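Local coordinates for anthrone oxidase-like protein (Streptomyces ambofaciens, PDB 5F9P) that cleaves a carbon-carbon bond oxidatively, opening ring B of the substrate in atypical angucycline biosynthesis, probably as a monooxygenase, at residues E187-Q192 / E199-A204; G111-G116 / A157-K162. All blocks are in the same frame, centred on the assembly; numbering follows the deposited sequence.

Overall arrangement
Contact 1 joins two helices outside the closed antiparallel barrel, contact 2 a short strand to the barrel itself. Contact 1 lies at the surface, its centre about 21 Å from the centre of the chain, and links the end of helix 183-190 to the start of helix 199-211; it is polar, with one arginine meeting backbone carbonyls and a tyrosine ring. Contact 2 is buried, its centre about 9 Å from the centre of the chain, and sets strand 113-114 against barrel strand 155-167 through aliphatic side chains, with no hydrogen bond between its segments. The two share no element. The centres of contact 1 and contact 2 are about 19 Å apart.

Contact 1. Residues E187-Q192 / E199-A204; sequences EAYRDQ and EARKAA
R201 reaches from the first turn of helix 199-211 to the C-terminal end of helix 183-190 and donates to two successive carbonyls there. Its NH1 meets Y189 O at 2.8 Å in a nearly straight bond (162°), and its NH2 meets R190 O at 3.1 Å. Both oxygens lie close to the guanidinium plane, whereas each nitrogen stands well above the plane of the carbonyl it meets. Y189 O accepts a second bond, from the backbone N of Q192, which arrives from the opposite face of the carbonyl. The side-chain oxygen of Q192 adds a weak, bent bond to the same arginine nitrogen, with OE1 2.7 Å from R201 NH1.

Arginine suits this position because it is long and flat-ended: CG lies anti to the backbone N (chi1 166°), and the extended chain carries the guanidinium across to the other helix. On its way it slides past Y189, whose hydroxyl OH lies beside the aliphatic CD of R201, 3.3 Å away. The tyrosine offers its ring face to the guanidinium: R201 CZ sits 4.1 Å from the centroid of the Y189 ring in a cation-pi interaction, the two planes being 31° apart. W180 also meets this ring, and F148 and L149 touch its side chain.

R190 points away from R201 and grips the carboxylate of D191 side-on, NE to OD1 and NH2 to OD2. E187 OE2 adds only a long ion pair, with no N-H aimed at it, and is itself paired with K183.

With D191 the chain leaves helical geometry, and the residue four beyond R190 is P194, whose nitrogen has no hydrogen to give; R201 supplies donors at this end. Its carbonyl bonds and cation-pi contact join the helices across the 191-198 loop. Its positive charge probably also interacts favourably with the helix dipole.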
ATOM      1  N   GLU A 187       7.557  -4.505  15.692  1.00 15.09           N
ATOM      2  CA  GLU A 187       6.796  -4.347  16.926  1.00 16.84           C
ATOM      3  C   GLU A 187       7.663  -3.752  18.037  1.00 17.96           C
ATOM      4  O   GLU A 187       7.166  -3.017  18.888  1.00 16.77           O
ATOM      5  CB  GLU A 187       6.147  -5.671  17.337  1.00 20.26           C
ATOM      6  CG  GLU A 187       5.190  -6.192  16.275  1.00 20.84           C
ATOM      7  CD  GLU A 187       4.502  -7.470  16.681  1.00 21.99           C
ATOM      8  OE1 GLU A 187       5.071  -8.216  17.496  1.00 22.70           O
ATOM      9  OE2 GLU A 187       3.386  -7.726  16.186  1.00 23.79           O
ATOM     10  N   ALA A 188       8.959  -4.053  18.008  1.00 17.77           N
ATOM     11  CA  ALA A 188       9.890  -3.412  18.935  1.00 19.39           C
ATOM     12  C   ALA A 188       9.854  -1.898  18.767  1.00 18.55           C
ATOM     13  O   ALA A 188       9.771  -1.164  19.747  1.00 21.63           O
ATOM     14  CB  ALA A 188      11.307  -3.947  18.746  1.00 18.42           C
ATOM     15  N   TYR A 189       9.919  -1.430  17.524  1.00 17.87           N
ATOM     16  CA  TYR A 189       9.790  -0.002  17.243  1.00 15.67           C
ATOM     17  C   TYR A 189       8.401   0.526  17.589  1.00 17.60           C
ATOM     18  O   TYR A 189       8.266   1.498  18.332  1.00 18.60           O
ATOM     19  CB  TYR A 189      10.114   0.313  15.774  1.00 17.25           C
ATOM     20  CG  TYR A 189       9.786   1.745  15.397  1.00 18.03           C
ATOM     21  CD1 TYR A 189      10.601   2.796  15.805  1.00 15.84           C
ATOM     22  CD2 TYR A 189       8.650   2.049  14.648  1.00 14.22           C
ATOM     23  CE1 TYR A 189      10.304   4.118  15.464  1.00 12.63           C
ATOM     24  CE2 TYR A 189       8.342   3.363  14.315  1.00 14.03           C
ATOM     25  CZ  TYR A 189       9.166   4.391  14.731  1.00 14.52           C
ATOM     26  OH  TYR A 189       8.853   5.692  14.392  1.00 15.34           O
ATOM     27  N   ARG A 190       7.373  -0.115  17.045  1.00 16.31           N
ATOM     28  CA  ARG A 190       5.998   0.308  17.266  1.00 16.68           C
ATOM     29  C   ARG A 190       5.741   0.580  18.747  1.00 21.40           C
ATOM     30  O   ARG A 190       5.116   1.582  19.107  1.00 17.85           O
ATOM     31  CB  ARG A 190       5.030  -0.765  16.769  1.00 17.58           C
ATOM     32  CG  ARG A 190       3.559  -0.417  16.912  1.00 19.32           C
ATOM     33  CD  ARG A 190       2.678  -1.651  16.699  1.00 16.71           C
ATOM     34  NE  ARG A 190       2.872  -2.642  17.757  1.00 22.33           N
ATOM     35  CZ  ARG A 190       2.408  -3.892  17.717  1.00 26.61           C
ATOM     36  NH1 ARG A 190       1.724  -4.327  16.658  1.00 24.61           N
ATOM     37  NH2 ARG A 190       2.643  -4.716  18.734  1.00 24.57           N
ATOM     38  N   ASP A 191       6.249  -0.311  19.594  1.00 19.75           N
ATOM     39  CA  ASP A 191       5.881  -0.332  21.006  1.00 21.91           C
ATOM     40  C   ASP A 191       6.858   0.405  21.919  1.00 18.99           C
ATOM     41  O   ASP A 191       6.762   0.279  23.139  1.00 22.50           O
ATOM     42  CB  ASP A 191       5.681  -1.785  21.495  1.00 20.23           C
ATOM     43  CG  ASP A 191       4.480  -2.466  20.838  1.00 23.45           C
ATOM     44  OD1 ASP A 191       3.537  -1.748  20.441  1.00 23.46           O
ATOM     45  OD2 ASP A 191       4.477  -3.713  20.700  1.00 23.44           O
ATOM     46  N   GLN A 192       7.796   1.164  21.352  1.00 16.95           N
ATOM     47  CA  GLN A 192       8.717   1.929  22.178  1.00 18.62           C
ATOM     48  C   GLN A 192       7.920   2.747  23.186  1.00 19.41           C
ATOM     49  O   GLN A 192       6.896   3.332  22.836  1.00 17.25           O
ATOM     50  CB  GLN A 192       9.559   2.886  21.335  1.00 20.46           C
ATOM     51  CG  GLN A 192      10.647   2.226  20.517  1.00 22.89           C
ATOM     52  CD  GLN A 192      11.389   3.211  19.636  1.00 22.31           C
ATOM     53  OE1 GLN A 192      10.861   4.268  19.273  1.00 22.05           O
ATOM     54  NE2 GLN A 192      12.623   2.867  19.278  1.00 26.95           N
ATOM     55  N   GLU A 199      12.803  12.052  19.826  1.00 15.41           N
ATOM     56  CA  GLU A 199      11.935  13.221  19.931  1.00 17.20           C
ATOM     57  C   GLU A 199      11.411  13.636  18.558  1.00 13.73           C
ATOM     58  O   GLU A 199      10.331  14.205  18.443  1.00 12.44           O
ATOM     59  CB  GLU A 199      12.641  14.380  20.653  1.00 17.07           C
ATOM     60  CG  GLU A 199      12.877  14.117  22.165  1.00 14.36           C
ATOM     61  CD  GLU A 199      11.570  13.997  22.949  1.00 15.39           C
ATOM     62  OE1 GLU A 199      10.722  14.896  22.775  1.00 12.31           O
ATOM     63  OE2 GLU A 199      11.376  13.012  23.728  1.00 14.25           O
ATOM     64  N   ALA A 200      12.177  13.336  17.516  1.00 16.17           N
ATOM     65  CA  ALA A 200      11.728  13.587  16.146  1.00 14.10           C
ATOM     66  C   ALA A 200      10.545  12.671  15.791  1.00 14.10           C
ATOM     67  O   ALA A 200       9.651  13.056  15.023  1.00 11.96           O
ATOM     68  CB  ALA A 200      12.876  13.420  15.163  1.00 11.94           C
ATOM     69  N   ARG A 201      10.515  11.470  16.370  1.00 13.14           N
ATOM     70  CA  ARG A 201       9.349  10.601  16.183  1.00 11.72           C
ATOM     71  C   ARG A 201       8.108  11.219  16.811  1.00 12.26           C
ATOM     72  O   ARG A 201       7.064  11.304  16.172  1.00 11.58           O
ATOM     73  CB  ARG A 201       9.571   9.199  16.748  1.00 12.36           C
ATOM     74  CG  ARG A 201       8.275   8.393  16.870  1.00 13.65           C
ATOM     75  CD  ARG A 201       8.523   7.000  17.412  1.00 13.52           C
ATOM     76  NE  ARG A 201       7.274   6.249  17.585  1.00 17.30           N
ATOM     77  CZ  ARG A 201       7.222   4.964  17.936  1.00 16.46           C
ATOM     78  NH1 ARG A 201       8.353   4.294  18.148  1.00 14.65           N
ATOM     79  NH2 ARG A 201       6.048   4.349  18.059  1.00 16.13           N
ATOM     80  N   LYS A 202       8.233  11.663  18.059  1.00 10.40           N
ATOM     81  CA  LYS A 202       7.114  12.294  18.772  1.00 14.09           C
ATOM     82  C   LYS A 202       6.573  13.517  18.031  1.00 10.97           C
ATOM     83  O   LYS A 202       5.369  13.774  18.012  1.00 11.83           O
ATOM     84  CB  LYS A 202       7.544  12.701  20.185  1.00 13.11           C
ATOM     85  CG  LYS A 202       8.101  11.558  21.033  1.00 14.49           C
ATOM     86  CD  LYS A 202       8.504  12.068  22.417  1.00 15.14           C
ATOM     87  CE  LYS A 202       9.008  10.944  23.315  1.00 18.10           C
ATOM     88  NZ  LYS A 202       9.515  11.466  24.629  1.00 14.01           N
ATOM     89  N   ALA A 203       7.476  14.277  17.429  1.00 11.62           N
ATOM     90  CA  ALA A 203       7.083  15.467  16.692  1.00 13.40           C
ATOM     91  C   ALA A 203       6.335  15.075  15.426  1.00 12.06           C
ATOM     92  O   ALA A 203       5.295  15.644  15.114  1.00 12.53           O
ATOM     93  CB  ALA A 203       8.309  16.316  16.354  1.00 12.61           C
ATOM     94  N   ALA A 204       6.858  14.096  14.698  1.00 11.72           N
ATOM     95  CA  ALA A 204       6.203  13.659  13.459  1.00 12.77           C
ATOM     96  C   ALA A 204       4.803  13.155  13.775  1.00 12.47           C
ATOM     97  O   ALA A 204       3.818  13.580  13.166  1.00 12.18           O
ATOM     98  CB  ALA A 204       7.027  12.563  12.765  1.00 11.37           C
TER

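Contact 2. Residues G111-G116 / A157-K162; sequences GKIEIG and AHVVLK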
ATOM      1  N   GLY A 111      16.018   7.211  -1.352  1.00 29.24           N
ATOM      2  CA  GLY A 111      16.496   6.045  -2.083  1.00 24.06           C
ATOM      3  C   GLY A 111      15.335   5.316  -2.735  1.00 28.55           C
ATOM      4  O   GLY A 111      14.189   5.458  -2.292  1.00 25.32           O
ATOM      5  N   LYS A 112      15.607   4.546  -3.786  1.00 23.84           N
ATOM      6  CA  LYS A 112      14.540   3.792  -4.448  1.00 24.62           C
ATOM      7  C   LYS A 112      14.151   2.560  -3.639  1.00 23.74           C
ATOM      8  O   LYS A 112      14.966   1.943  -2.950  1.00 25.60           O
ATOM      9  CB  LYS A 112      14.917   3.391  -5.877  1.00 22.49           C
ATOM     10  CG  LYS A 112      15.241   4.570  -6.792  1.00 31.96           C
ATOM     11  CD  LYS A 112      15.427   4.120  -8.241  1.00 43.30           C
ATOM     12  CE  LYS A 112      16.036   5.219  -9.116  1.00 47.02           C
ATOM     13  NZ  LYS A 112      15.161   6.422  -9.252  1.00 45.74           N
ATOM     14  N   ILE A 113      12.884   2.202  -3.743  1.00 22.35           N
ATOM     15  CA  ILE A 113      12.335   1.144  -2.936  1.00 19.44           C
ATOM     16  C   ILE A 113      11.902   0.004  -3.843  1.00 18.13           C
ATOM     17  O   ILE A 113      11.335   0.233  -4.907  1.00 18.12           O
ATOM     18  CB  ILE A 113      11.172   1.711  -2.099  1.00 20.28           C
ATOM     19  CG1 ILE A 113      11.760   2.650  -1.032  1.00 18.77           C
ATOM     20  CG2 ILE A 113      10.338   0.594  -1.503  1.00 16.30           C
ATOM     21  CD1 ILE A 113      10.755   3.486  -0.270  1.00 18.33           C
ATOM     22  N   GLU A 114      12.215  -1.218  -3.436  1.00 15.07           N
ATOM     23  CA  GLU A 114      11.801  -2.387  -4.185  1.00 16.01           C
ATOM     24  C   GLU A 114      10.827  -3.213  -3.371  1.00 14.31           C
ATOM     25  O   GLU A 114      11.052  -3.459  -2.190  1.00 15.18           O
ATOM     26  CB  GLU A 114      13.004  -3.252  -4.544  1.00 18.36           C
ATOM     27  CG  GLU A 114      12.614  -4.463  -5.380  1.00 22.76           C
ATOM     28  CD  GLU A 114      13.809  -5.212  -5.954  1.00 38.70           C
ATOM     29  OE1 GLU A 114      14.960  -4.958  -5.512  1.00 37.63           O
ATOM     30  OE2 GLU A 114      13.590  -6.058  -6.852  1.00 38.77           O
ATOM     31  N   ILE A 115       9.752  -3.654  -4.012  1.00 13.96           N
ATOM     32  CA  ILE A 115       8.790  -4.542  -3.370  1.00 15.64           C
ATOM     33  C   ILE A 115       8.682  -5.862  -4.140  1.00 15.48           C
ATOM     34  O   ILE A 115       8.788  -5.883  -5.366  1.00 16.03           O
ATOM     35  CB  ILE A 115       7.408  -3.871  -3.249  1.00 11.37           C
ATOM     36  CG1 ILE A 115       6.855  -3.504  -4.633  1.00 11.92           C
ATOM     37  CG2 ILE A 115       7.517  -2.638  -2.356  1.00 11.37           C
ATOM     38  CD1 ILE A 115       5.358  -3.119  -4.627  1.00 10.99           C
ATOM     39  N   GLY A 116       8.478  -6.959  -3.425  1.00 14.32           N
ATOM     40  CA  GLY A 116       8.485  -8.275  -4.052  1.00 17.87           C
ATOM     41  C   GLY A 116       8.552  -9.405  -3.035  1.00 19.23           C
ATOM     42  O   GLY A 116       9.045  -9.216  -1.921  1.00 17.59           O
ATOM     43  N   ALA A 157      12.753   0.620   4.692  1.00 12.48           N
ATOM     44  CA  ALA A 157      12.308   1.656   3.756  1.00 13.49           C
ATOM     45  C   ALA A 157      10.942   2.232   4.102  1.00 11.45           C
ATOM     46  O   ALA A 157      10.145   1.606   4.822  1.00 11.10           O
ATOM     47  CB  ALA A 157      12.307   1.109   2.303  1.00 11.24           C
ATOM     48  N   HIS A 158      10.679   3.429   3.590  1.00  9.40           N
ATOM     49  CA  HIS A 158       9.408   4.110   3.838  1.00 10.64           C
ATOM     50  C   HIS A 158       8.958   4.851   2.595  1.00 13.41           C
ATOM     51  O   HIS A 158       9.714   5.653   2.026  1.00 13.74           O
ATOM     52  CB  HIS A 158       9.512   5.110   5.003  1.00 11.41           C
ATOM     53  CG  HIS A 158       8.185   5.662   5.446  1.00 11.23           C
ATOM     54  ND1 HIS A 158       8.037   6.936   5.959  1.00 10.41           N
ATOM     55  CD2 HIS A 158       6.949   5.106   5.465  1.00 10.32           C
ATOM     56  CE1 HIS A 158       6.769   7.138   6.279  1.00 13.64           C
ATOM     57  NE2 HIS A 158       6.087   6.045   5.989  1.00 11.08           N
ATOM     58  N   VAL A 159       7.727   4.572   2.182  1.00 10.25           N
ATOM     59  CA  VAL A 159       7.082   5.294   1.092  1.00 10.71           C
ATOM     60  C   VAL A 159       5.907   6.097   1.641  1.00 10.06           C
ATOM     61  O   VAL A 159       5.080   5.560   2.395  1.00  9.25           O
ATOM     62  CB  VAL A 159       6.538   4.313   0.020  1.00 12.03           C
ATOM     63  CG1 VAL A 159       5.885   5.087  -1.116  1.00 10.31           C
ATOM     64  CG2 VAL A 159       7.663   3.398  -0.506  1.00 10.47           C
ATOM     65  N   VAL A 160       5.824   7.372   1.275  1.00  8.48           N
ATOM     66  CA  VAL A 160       4.677   8.191   1.674  1.00  9.18           C
ATOM     67  C   VAL A 160       3.913   8.558   0.427  1.00  9.89           C
ATOM     68  O   VAL A 160       4.480   9.117  -0.506  1.00 12.35           O
ATOM     69  CB  VAL A 160       5.110   9.489   2.412  1.00 12.37           C
ATOM     70  CG1 VAL A 160       3.894  10.344   2.788  1.00  9.51           C
ATOM     71  CG2 VAL A 160       5.939   9.150   3.654  1.00 10.42           C
ATOM     72  N   LEU A 161       2.626   8.240   0.400  1.00 11.41           N
ATOM     73  CA  LEU A 161       1.799   8.559  -0.754  1.00 10.48           C
ATOM     74  C   LEU A 161       0.765   9.625  -0.427  1.00 13.26           C
ATOM     75  O   LEU A 161       0.173   9.631   0.664  1.00 10.97           O
ATOM     76  CB  LEU A 161       1.081   7.309  -1.260  1.00 12.18           C
ATOM     77  CG  LEU A 161       1.924   6.049  -1.464  1.00 13.88           C
ATOM     78  CD1 LEU A 161       1.032   4.869  -1.853  1.00 18.76           C
ATOM     79  CD2 LEU A 161       2.926   6.310  -2.545  1.00 16.33           C
ATOM     80  N   LYS A 162       0.543  10.515  -1.390  1.00 13.73           N
ATOM     81  CA  LYS A 162      -0.520  11.511  -1.313  1.00 14.05           C
ATOM     82  C   LYS A 162      -1.742  10.995  -2.045  1.00 12.76           C
ATOM     83  O   LYS A 162      -1.668  10.676  -3.232  1.00 13.68           O
ATOM     84  CB  LYS A 162      -0.069  12.816  -1.970  1.00 14.86           C
ATOM     85  CG  LYS A 162      -1.157  13.890  -2.002  1.00 22.17           C
ATOM     86  CD  LYS A 162      -0.722  15.117  -2.813  1.00 23.81           C
ATOM     87  CE  LYS A 162      -1.804  16.197  -2.787  1.00 31.88           C
ATOM     88  NZ  LYS A 162      -1.423  17.417  -3.568  1.00 42.25           N
TER
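I113 carries this contact: its side chain points from the short strand 113-114 toward barrel strand 155-167 and lies against A157 and V159. The CG1 branch stands anti to the carbonyl carbon (chi1 -70°), which brings I113 CG1 to 3.7 Å from the methyl CB of A157. V159 borders the side chain of I113 next to A157, although the close placing of I113 CD1 and V159 CG2 is doubtful.

A157 and V159 alternate with H158 along the strand, so both face I113 while H158 turns away and hydrogen-bonds S176 OG through NE2. The small alanine lets the isoleucine come close to the strand. A157 and V159 are hydrogen-bonded through their backbones to Q179 and Y177 of strand 172-180, and I113 to I3 of strand 2-3, so each segment has its backbone partner elsewhere. I113 also touches T103 and Q179, which places it among side chains of three barrel strands.

Segment 157-162 lies in the antibiotic biosynthesis monooxygenase family region, whose barrel probably resembles those of the dimeric alpha-beta barrel clan. Polar links from segment 111-116 to the barrel are made at Q179 and T103, through E114 O and G111 O. Toward strand 155-167, where every touching residue is buried and no hydrogen bond crosses, the link is aliphatic and probably driven by the hydrophobic effect.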